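Long-range contact in FAD-binding oxidoreductase (PDB 7PBG), which oxidises 4-ethylphenol, dehydrogenating 4-alkylphenols to products such as 4-vinylphenol with a covalently bound FAD: residues K76-R88 and S95-G108. Numbering follows the deposited sequence.
Sequences KYGIPLHAFSGGR and SSPMLTGTVLLHLG. With FAD (flavin-adenine dinucleotide), chain C.
Phe84 lies with one ring face under Ser95, whose CB sits 4.1 Å from the ring centroid in a CH-pi contact, while Leu105 O stands over the centre of the opposite face. This is the parallel pair of strands 81-84 and 103-106 in the FAD-binding domain of the PCMH type, where strand 81-84 runs straight into the loop that holds the FAD pyrophosphate. The backbones zip together from Val103 N to Pro80 O through to Leu107 N to Phe84 O, and the shortest of these backbone bonds is Leu105 N to His82 O at 2.7 Å. Phe84 CG is wedged between its own backbone N and carbonyl carbon (chi1 47°), which swings CE1 to within 3.5 Å of His106 CB. The two rings are near parallel, their planes at 26°, but slid apart so that they barely overlap. Cutting Phe84 back to an alanine would probably open a gap between Ser95 CB and His106 CB and take away the CD2 atom that lies over one face of the His82 ring, toward its rim. His82 turns its own edge to Ser95 O and to the adenosine ribose, and water 1 joins its NE2 to Ser96 O. On the other face of the sheet, Leu81 and Leu105 pack on helix 64-77, and Ala83 and Leu105 on Ile227 of strand 226-237, with Leu81 CD2 meeting Leu105 CD1 at 3.8 Å. Past the strand, the N-H groups of Gly86 and Gly87, with a weaker bond from Ser85, converge on FAD O2A, and Arg88 N takes O1P on the other phosphate. His106 is held by Tyr41 OH at ND1, while its NE2 meets water 2 at 2.9 Å. At the adenine, Ser85 OG donates to FAD N7A over 2.7 Å.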
ATOM      1  N   LYS A  76      -8.082  31.742   9.485  1.00 25.64           N
ATOM      2  CA  LYS A  76      -8.303  33.214   9.568  1.00 26.40           C
ATOM      3  C   LYS A  76      -7.442  33.751  10.726  1.00 28.43           C
ATOM      4  O   LYS A  76      -6.800  34.794  10.560  1.00 28.15           O
ATOM      5  CB  LYS A  76      -9.787  33.526   9.746  1.00 30.49           C
ATOM      6  CG  LYS A  76     -10.124  34.998   9.949  1.00 37.33           C
ATOM      7  CD  LYS A  76     -11.606  35.223  10.111  1.00 42.30           C
ATOM      8  CE  LYS A  76     -11.930  36.480  10.890  1.00 47.19           C
ATOM      9  NZ  LYS A  76     -13.357  36.494  11.282  1.00 46.24           N
ATOM     10  N   TYR A  77      -7.348  33.020  11.836  1.00 24.98           N
ATOM     11  CA  TYR A  77      -6.643  33.529  13.050  1.00 27.94           C
ATOM     12  C   TYR A  77      -5.203  33.038  13.135  1.00 28.17           C
ATOM     13  O   TYR A  77      -4.546  33.468  14.058  1.00 29.16           O
ATOM     14  CB  TYR A  77      -7.407  33.127  14.307  1.00 26.62           C
ATOM     15  CG  TYR A  77      -8.660  33.929  14.464  1.00 26.61           C
ATOM     16  CD1 TYR A  77      -8.601  35.211  14.987  1.00 32.62           C
ATOM     17  CD2 TYR A  77      -9.888  33.452  14.063  1.00 26.69           C
ATOM     18  CE1 TYR A  77      -9.731  36.006  15.080  1.00 30.92           C
ATOM     19  CE2 TYR A  77     -11.030  34.234  14.140  1.00 27.54           C
ATOM     20  CZ  TYR A  77     -10.957  35.509  14.680  1.00 31.48           C
ATOM     21  OH  TYR A  77     -12.098  36.265  14.785  1.00 31.94           O
ATOM     22  N   GLY A  78      -4.777  32.086  12.302  1.00 27.79           N
ATOM     23  CA  GLY A  78      -3.410  31.523  12.393  1.00 27.64           C
ATOM     24  C   GLY A  78      -3.216  30.679  13.645  1.00 25.49           C
ATOM     25  O   GLY A  78      -2.126  30.690  14.211  1.00 27.81           O
ATOM     26  N   ILE A  79      -4.260  29.962  14.059  1.00 24.71           N
ATOM     27  CA  ILE A  79      -4.250  29.109  15.268  1.00 23.73           C
ATOM     28  C   ILE A  79      -3.994  27.670  14.860  1.00 22.63           C
ATOM     29  O   ILE A  79      -4.756  27.151  14.047  1.00 23.07           O
ATOM     30  CB  ILE A  79      -5.554  29.297  16.058  1.00 26.78           C
ATOM     31  CG1 ILE A  79      -5.585  30.704  16.687  1.00 27.15           C
ATOM     32  CG2 ILE A  79      -5.697  28.176  17.067  1.00 25.34           C
ATOM     33  CD1 ILE A  79      -6.890  31.035  17.351  1.00 29.95           C
ATOM     34  N   PRO A  80      -2.899  27.049  15.361  1.00 24.21           N
ATOM     35  CA  PRO A  80      -2.611  25.642  15.086  1.00 22.30           C
ATOM     36  C   PRO A  80      -3.641  24.696  15.713  1.00 21.39           C
ATOM     37  O   PRO A  80      -4.219  24.984  16.796  1.00 21.45           O
ATOM     38  CB  PRO A  80      -1.199  25.439  15.620  1.00 24.93           C
ATOM     39  CG  PRO A  80      -1.060  26.469  16.708  1.00 24.29           C
ATOM     40  CD  PRO A  80      -1.880  27.654  16.244  1.00 24.77           C
ATOM     41  N   LEU A  81      -3.918  23.615  14.966  1.00 21.37           N
ATOM     42  CA  LEU A  81      -4.916  22.580  15.327  1.00 20.60           C
ATOM     43  C   LEU A  81      -4.174  21.246  15.438  1.00 20.59           C
ATOM     44  O   LEU A  81      -3.241  20.985  14.656  1.00 20.73           O
ATOM     45  CB  LEU A  81      -5.983  22.463  14.229  1.00 20.69           C
ATOM     46  CG  LEU A  81      -6.833  23.692  13.926  1.00 20.29           C
ATOM     47  CD1 LEU A  81      -7.828  23.383  12.820  1.00 22.20           C
ATOM     48  CD2 LEU A  81      -7.551  24.174  15.188  1.00 21.97           C
ATOM     49  N   HIS A  82      -4.636  20.390  16.326  1.00 18.52           N
ATOM     50  CA  HIS A  82      -4.215  18.962  16.376  1.00 18.22           C
ATOM     51  C   HIS A  82      -5.494  18.182  16.458  1.00 18.12           C
ATOM     52  O   HIS A  82      -6.263  18.360  17.462  1.00 17.49           O
ATOM     53  CB  HIS A  82      -3.245  18.684  17.528  1.00 20.92           C
ATOM     54  CG  HIS A  82      -2.926  17.234  17.695  1.00 20.38           C
ATOM     55  ND1 HIS A  82      -2.636  16.408  16.587  1.00 19.88           N
ATOM     56  CD2 HIS A  82      -2.819  16.475  18.807  1.00 21.35           C
ATOM     57  CE1 HIS A  82      -2.351  15.208  17.034  1.00 20.69           C
ATOM     58  NE2 HIS A  82      -2.486  15.209  18.414  1.00 19.96           N
ATOM     59  N   ALA A  83      -5.758  17.411  15.411  1.00 19.44           N
ATOM     60  CA  ALA A  83      -6.957  16.578  15.286  1.00 20.54           C
ATOM     61  C   ALA A  83      -6.570  15.113  15.518  1.00 19.39           C
ATOM     62  O   ALA A  83      -5.540  14.625  15.000  1.00 18.68           O
ATOM     63  CB  ALA A  83      -7.547  16.775  13.927  1.00 20.77           C
ATOM     64  N   PHE A  84      -7.410  14.410  16.233  1.00 19.18           N
ATOM     65  CA  PHE A  84      -7.185  12.976  16.494  1.00 17.07           C
ATOM     66  C   PHE A  84      -8.542  12.341  16.671  1.00 19.26           C
ATOM     67  O   PHE A  84      -9.552  13.027  16.837  1.00 19.49           O
ATOM     68  CB  PHE A  84      -6.298  12.792  17.736  1.00 17.27           C
ATOM     69  CG  PHE A  84      -6.681  13.609  18.942  1.00 18.38           C
ATOM     70  CD1 PHE A  84      -7.691  13.214  19.823  1.00 19.87           C
ATOM     71  CD2 PHE A  84      -6.074  14.831  19.160  1.00 21.92           C
ATOM     72  CE1 PHE A  84      -8.046  14.015  20.897  1.00 21.53           C
ATOM     73  CE2 PHE A  84      -6.444  15.627  20.231  1.00 21.72           C
ATOM     74  CZ  PHE A  84      -7.417  15.220  21.101  1.00 21.66           C
ATOM     75  N   SER A  85      -8.527  11.030  16.601  1.00 17.76           N
ATOM     76  CA  SER A  85      -9.738  10.202  16.658  1.00 18.65           C
ATOM     77  C   SER A  85     -10.104   9.882  18.100  1.00 19.74           C
ATOM     78  O   SER A  85     -11.195  10.309  18.537  1.00 22.41           O
ATOM     79  CB  SER A  85      -9.543   8.999  15.802  1.00 17.83           C
ATOM     80  OG  SER A  85      -9.406   9.393  14.464  1.00 20.12           O
ATOM     81  N   GLY A  86      -9.311   9.035  18.755  1.00 18.20           N
ATOM     82  CA  GLY A  86      -9.495   8.645  20.154  1.00 19.62           C
ATOM     83  C   GLY A  86      -8.588   9.438  21.074  1.00 19.99           C
ATOM     84  O   GLY A  86      -8.976   9.644  22.250  1.00 20.82           O
ATOM     85  N   GLY A  87      -7.428   9.855  20.587  1.00 18.92           N
ATOM     86  CA  GLY A  87      -6.443  10.575  21.415  1.00 20.46           C
ATOM     87  C   GLY A  87      -5.764   9.691  22.456  1.00 20.80           C
ATOM     88  O   GLY A  87      -5.328  10.206  23.483  1.00 23.01           O
ATOM     89  N   ARG A  88      -5.752   8.380  22.253  1.00 18.50           N
ATOM     90  CA  ARG A  88      -5.093   7.425  23.164  1.00 19.35           C
ATOM     91  C   ARG A  88      -3.774   6.916  22.569  1.00 17.94           C
ATOM     92  O   ARG A  88      -3.435   5.738  22.815  1.00 19.04           O
ATOM     93  CB  ARG A  88      -6.092   6.328  23.540  1.00 21.46           C
ATOM     94  CG  ARG A  88      -7.328   6.886  24.229  1.00 24.76           C
ATOM     95  CD  ARG A  88      -8.370   5.860  24.584  1.00 27.31           C
ATOM     96  NE  ARG A  88      -9.545   6.505  25.155  1.00 30.55           N
ATOM     97  CZ  ARG A  88     -10.517   7.113  24.474  1.00 34.79           C
ATOM     98  NH1 ARG A  88     -10.540   7.113  23.150  1.00 31.63           N
ATOM     99  NH2 ARG A  88     -11.496   7.709  25.137  1.00 36.20           N
ATOM    100  N   SER A  95      -2.834  12.399  23.525  1.00 19.51           N
ATOM    101  CA  SER A  95      -3.646  13.379  22.757  1.00 18.63           C
ATOM    102  C   SER A  95      -2.905  14.712  22.640  1.00 20.42           C
ATOM    103  O   SER A  95      -3.481  15.668  22.116  1.00 21.15           O
ATOM    104  CB  SER A  95      -4.988  13.553  23.408  1.00 18.88           C
ATOM    105  OG  SER A  95      -4.820  13.920  24.775  1.00 22.00           O
ATOM    106  N   SER A  96      -1.631  14.765  23.007  1.00 20.39           N
ATOM    107  CA  SER A  96      -0.921  16.051  23.150  1.00 19.64           C
ATOM    108  C   SER A  96      -0.488  16.526  21.768  1.00 19.25           C
ATOM    109  O   SER A  96      -0.091  15.746  20.916  1.00 19.54           O
ATOM    110  CB  SER A  96       0.222  15.988  24.147  1.00 20.18           C
ATOM    111  OG  SER A  96       1.347  15.230  23.734  1.00 19.92           O
ATOM    112  N   PRO A  97      -0.565  17.857  21.534  1.00 18.92           N
ATOM    113  CA  PRO A  97      -0.106  18.466  20.297  1.00 18.04           C
ATOM    114  C   PRO A  97       1.402  18.681  20.342  1.00 17.75           C
ATOM    115  O   PRO A  97       2.016  18.666  21.408  1.00 19.88           O
ATOM    116  CB  PRO A  97      -0.831  19.816  20.355  1.00 17.54           C
ATOM    117  CG  PRO A  97      -0.771  20.160  21.800  1.00 20.13           C
ATOM    118  CD  PRO A  97      -1.017  18.840  22.510  1.00 20.35           C
ATOM    119  N   MET A  98       1.967  18.931  19.173  1.00 20.06           N
ATOM    120  CA  MET A  98       3.384  19.266  19.025  1.00 18.59           C
ATOM    121  C   MET A  98       3.684  20.615  19.678  1.00 20.27           C
ATOM    122  O   MET A  98       4.790  20.735  20.321  1.00 21.06           O
ATOM    123  CB  MET A  98       3.789  19.348  17.555  1.00 20.15           C
ATOM    124  CG  MET A  98       3.905  17.994  16.893  1.00 21.31           C
ATOM    125  SD  MET A  98       5.160  16.944  17.632  1.00 25.16           S
ATOM    126  CE  MET A  98       6.651  17.892  17.404  1.00 24.41           C
ATOM    127  N   LEU A  99       2.813  21.589  19.483  1.00 20.21           N
ATOM    128  CA  LEU A  99       3.081  22.975  19.967  1.00 21.45           C
ATOM    129  C   LEU A  99       2.214  23.336  21.168  1.00 21.56           C
ATOM    130  O   LEU A  99       0.984  23.163  21.159  1.00 21.32           O
ATOM    131  CB  LEU A  99       2.782  23.968  18.855  1.00 22.90           C
ATOM    132  CG  LEU A  99       3.735  23.959  17.665  1.00 24.60           C
ATOM    133  CD1 LEU A  99       3.282  25.042  16.699  1.00 26.54           C
ATOM    134  CD2 LEU A  99       5.180  24.151  18.093  1.00 27.45           C
ATOM    135  N   THR A 100       2.822  23.953  22.175  1.00 23.24           N
ATOM    136  CA  THR A 100       2.056  24.513  23.296  1.00 23.12           C
ATOM    137  C   THR A 100       0.992  25.480  22.732  1.00 22.12           C
ATOM    138  O   THR A 100       1.361  26.264  21.863  1.00 24.47           O
ATOM    139  CB  THR A 100       3.026  25.194  24.264  1.00 24.29           C
ATOM    140  OG1 THR A 100       3.917  24.184  24.732  1.00 27.67           O
ATOM    141  CG2 THR A 100       2.274  25.867  25.388  1.00 25.62           C
ATOM    142  N   GLY A 101      -0.256  25.425  23.214  1.00 20.87           N
ATOM    143  CA  GLY A 101      -1.313  26.383  22.847  1.00 21.56           C
ATOM    144  C   GLY A 101      -2.106  25.924  21.633  1.00 22.37           C
ATOM    145  O   GLY A 101      -3.074  26.604  21.278  1.00 22.59           O
ATOM    146  N   THR A 102      -1.821  24.715  21.116  1.00 23.01           N
ATOM    147  CA  THR A 102      -2.580  24.165  19.974  1.00 22.27           C
ATOM    148  C   THR A 102      -4.006  23.941  20.447  1.00 22.85           C
ATOM    149  O   THR A 102      -4.174  23.525  21.594  1.00 25.03           O
ATOM    150  CB  THR A 102      -1.884  22.939  19.409  1.00 22.02           C
ATOM    151  OG1 THR A 102      -0.626  23.408  18.904  1.00 22.87           O
ATOM    152  CG2 THR A 102      -2.681  22.238  18.309  1.00 21.07           C
ATOM    153  N   VAL A 103      -4.975  24.234  19.588  1.00 20.43           N
ATOM    154  CA  VAL A 103      -6.394  23.888  19.843  1.00 20.51           C
ATOM    155  C   VAL A 103      -6.555  22.420  19.438  1.00 21.45           C
ATOM    156  O   VAL A 103      -6.236  22.099  18.274  1.00 20.52           O
ATOM    157  CB  VAL A 103      -7.333  24.826  19.084  1.00 21.52           C
ATOM    158  CG1 VAL A 103      -8.754  24.332  19.102  1.00 22.30           C
ATOM    159  CG2 VAL A 103      -7.248  26.256  19.624  1.00 20.96           C
ATOM    160  N   LEU A 104      -7.084  21.584  20.315  1.00 19.52           N
ATOM    161  CA  LEU A 104      -7.237  20.132  20.026  1.00 19.23           C
ATOM    162  C   LEU A 104      -8.629  19.869  19.460  1.00 21.85           C
ATOM    163  O   LEU A 104      -9.644  20.479  19.976  1.00 18.84           O
ATOM    164  CB  LEU A 104      -6.998  19.368  21.310  1.00 20.52           C
ATOM    165  CG  LEU A 104      -5.751  19.793  22.098  1.00 21.24           C
ATOM    166  CD1 LEU A 104      -5.567  18.872  23.280  1.00 25.39           C
ATOM    167  CD2 LEU A 104      -4.514  19.765  21.229  1.00 21.64           C
ATOM    168  N   LEU A 105      -8.697  19.022  18.425  1.00 18.84           N
ATOM    169  CA  LEU A 105      -9.992  18.554  17.887  1.00 21.39           C
ATOM    170  C   LEU A 105     -10.107  17.082  18.266  1.00 20.94           C
ATOM    171  O   LEU A 105      -9.473  16.289  17.634  1.00 20.57           O
ATOM    172  CB  LEU A 105     -10.076  18.718  16.366  1.00 21.03           C
ATOM    173  CG  LEU A 105     -10.389  20.114  15.852  1.00 26.64           C
ATOM    174  CD1 LEU A 105      -9.525  21.184  16.488  1.00 30.95           C
ATOM    175  CD2 LEU A 105     -10.329  20.160  14.328  1.00 25.83           C
ATOM    176  N   HIS A 106     -10.944  16.745  19.244  1.00 18.98           N
ATOM    177  CA  HIS A 106     -11.238  15.332  19.554  1.00 19.39           C
ATOM    178  C   HIS A 106     -12.464  14.908  18.735  1.00 20.93           C
ATOM    179  O   HIS A 106     -13.589  15.038  19.216  1.00 19.90           O
ATOM    180  CB  HIS A 106     -11.374  15.157  21.051  1.00 19.69           C
ATOM    181  CG  HIS A 106     -11.661  13.759  21.441  1.00 19.06           C
ATOM    182  ND1 HIS A 106     -12.188  13.446  22.642  1.00 21.23           N
ATOM    183  CD2 HIS A 106     -11.578  12.624  20.735  1.00 19.15           C
ATOM    184  CE1 HIS A 106     -12.394  12.136  22.694  1.00 21.82           C
ATOM    185  NE2 HIS A 106     -12.012  11.610  21.544  1.00 21.16           N
ATOM    186  N   LEU A 107     -12.211  14.378  17.547  1.00 20.27           N
ATOM    187  CA  LEU A 107     -13.258  13.999  16.594  1.00 19.77           C
ATOM    188  C   LEU A 107     -14.108  12.875  17.163  1.00 18.52           C
ATOM    189  O   LEU A 107     -15.294  12.865  16.885  1.00 19.30           O
ATOM    190  CB  LEU A 107     -12.648  13.616  15.243  1.00 21.13           C
ATOM    191  CG  LEU A 107     -12.519  14.796  14.277  1.00 26.70           C
ATOM    192  CD1 LEU A 107     -11.373  15.692  14.643  1.00 30.53           C
ATOM    193  CD2 LEU A 107     -12.433  14.322  12.839  1.00 25.66           C
ATOM    194  N   GLY A 108     -13.477  11.927  17.863  1.00 19.94           N
ATOM    195  CA  GLY A 108     -14.141  10.676  18.213  1.00 19.22           C
ATOM    196  C   GLY A 108     -15.180  10.870  19.314  1.00 21.12           C
ATOM    197  O   GLY A 108     -15.990   9.964  19.496  1.00 21.64           O
TER
HETATM  198  PA  FAD C 601      -5.279   8.667  17.973  1.00 17.83           P
HETATM  199  O1A FAD C 601      -4.559   9.147  19.191  1.00 19.12           O
HETATM  200  O2A FAD C 601      -6.711   9.094  17.767  1.00 18.25           O
HETATM  201  O5B FAD C 601      -4.458   9.123  16.717  1.00 16.85           O
HETATM  202  C5B FAD C 601      -3.045   8.995  16.655  1.00 16.90           C
HETATM  203  C4B FAD C 601      -2.526  10.074  15.737  1.00 18.48           C
HETATM  204  O4B FAD C 601      -3.016   9.872  14.379  1.00 18.57           O
HETATM  205  C3B FAD C 601      -2.955  11.511  16.074  1.00 18.55           C
HETATM  206  O3B FAD C 601      -2.129  12.075  17.089  1.00 20.59           O
HETATM  207  C2B FAD C 601      -2.901  12.202  14.703  1.00 17.53           C
HETATM  208  O2B FAD C 601      -1.563  12.561  14.413  1.00 19.38           O
HETATM  209  C1B FAD C 601      -3.415  11.096  13.786  1.00 18.00           C
HETATM  210  N9A FAD C 601      -4.844  11.073  13.614  1.00 19.11           N
HETATM  211  C8A FAD C 601      -5.715  10.258  14.267  1.00 18.78           C
HETATM  212  N7A FAD C 601      -6.944  10.448  13.887  1.00 19.27           N
HETATM  213  C5A FAD C 601      -6.888  11.483  12.984  1.00 17.77           C
HETATM  214  C6A FAD C 601      -7.869  12.098  12.200  1.00 18.35           C
HETATM  215  N6A FAD C 601      -9.172  11.801  12.291  1.00 18.32           N
HETATM  216  N1A FAD C 601      -7.464  13.094  11.380  1.00 20.84           N
HETATM  217  C2A FAD C 601      -6.139  13.383  11.305  1.00 20.42           C
HETATM  218  N3A FAD C 601      -5.126  12.842  11.970  1.00 20.79           N
HETATM  219  C4A FAD C 601      -5.579  11.885  12.806  1.00 18.14           C
HETATM  220  N1  FAD C 601       0.024   0.489  18.862  1.00 17.95           N
HETATM  221  C2  FAD C 601      -0.119  -0.350  17.852  1.00 15.61           C
HETATM  222  O2  FAD C 601      -0.273   0.073  16.677  1.00 16.24           O
HETATM  223  N3  FAD C 601      -0.193  -1.681  18.046  1.00 17.11           N
HETATM  224  C4  FAD C 601      -0.036  -2.255  19.275  1.00 19.16           C
HETATM  225  O4  FAD C 601      -0.187  -3.485  19.406  1.00 23.78           O
HETATM  226  C4X FAD C 601       0.163  -1.419  20.358  1.00 20.22           C
HETATM  227  N5  FAD C 601       0.330  -1.971  21.530  1.00 21.11           N
HETATM  228  C5X FAD C 601       0.513  -1.116  22.590  1.00 19.81           C
HETATM  229  C6  FAD C 601       0.669  -1.682  23.863  1.00 20.38           C
HETATM  230  C7  FAD C 601       0.802  -0.901  24.995  1.00 19.88           C
HETATM  231  C7M FAD C 601       0.950  -1.562  26.349  1.00 20.17           C
HETATM  232  C8  FAD C 601       0.767   0.503  24.850  1.00 19.02           C
HETATM  233  C8M FAD C 601       0.908   1.392  26.048  1.00 21.45           C
HETATM  234  C9  FAD C 601       0.649   1.072  23.599  1.00 19.25           C
HETATM  235  C9A FAD C 601       0.502   0.289  22.438  1.00 17.27           C
HETATM  236  N10 FAD C 601       0.321   0.831  21.169  1.00 19.66           N
HETATM  237  C10 FAD C 601       0.132  -0.012  20.083  1.00 18.36           C
HETATM  238  C1' FAD C 601       0.214   2.296  20.946  1.00 17.57           C
HETATM  239  C2' FAD C 601      -1.225   2.825  21.044  1.00 19.28           C
HETATM  240  O2' FAD C 601      -1.930   2.234  22.188  1.00 21.73           O
HETATM  241  C3' FAD C 601      -2.118   2.536  19.819  1.00 18.67           C
HETATM  242  O3' FAD C 601      -1.401   2.765  18.631  1.00 18.55           O
HETATM  243  C4' FAD C 601      -3.432   3.326  19.756  1.00 18.94           C
HETATM  244  O4' FAD C 601      -4.389   2.623  18.948  1.00 22.16           O
HETATM  245  C5' FAD C 601      -3.209   4.710  19.208  1.00 16.78           C
HETATM  246  O5' FAD C 601      -4.138   5.655  19.755  1.00 19.89           O
HETATM  247  P   FAD C 601      -5.524   5.978  19.031  1.00 19.61           P
HETATM  248  O1P FAD C 601      -6.450   6.581  20.045  1.00 19.52           O
HETATM  249  O2P FAD C 601      -5.947   4.718  18.346  1.00 19.17           O
HETATM  250  O3P FAD C 601      -5.144   7.067  17.923  1.00 18.08           O
HETATM  251  O   HOH W   1      -1.005  13.431  20.169  1.00 19.90           O
HETATM  252  O   HOH W   2     -12.817   8.829  21.483  1.00 27.89           O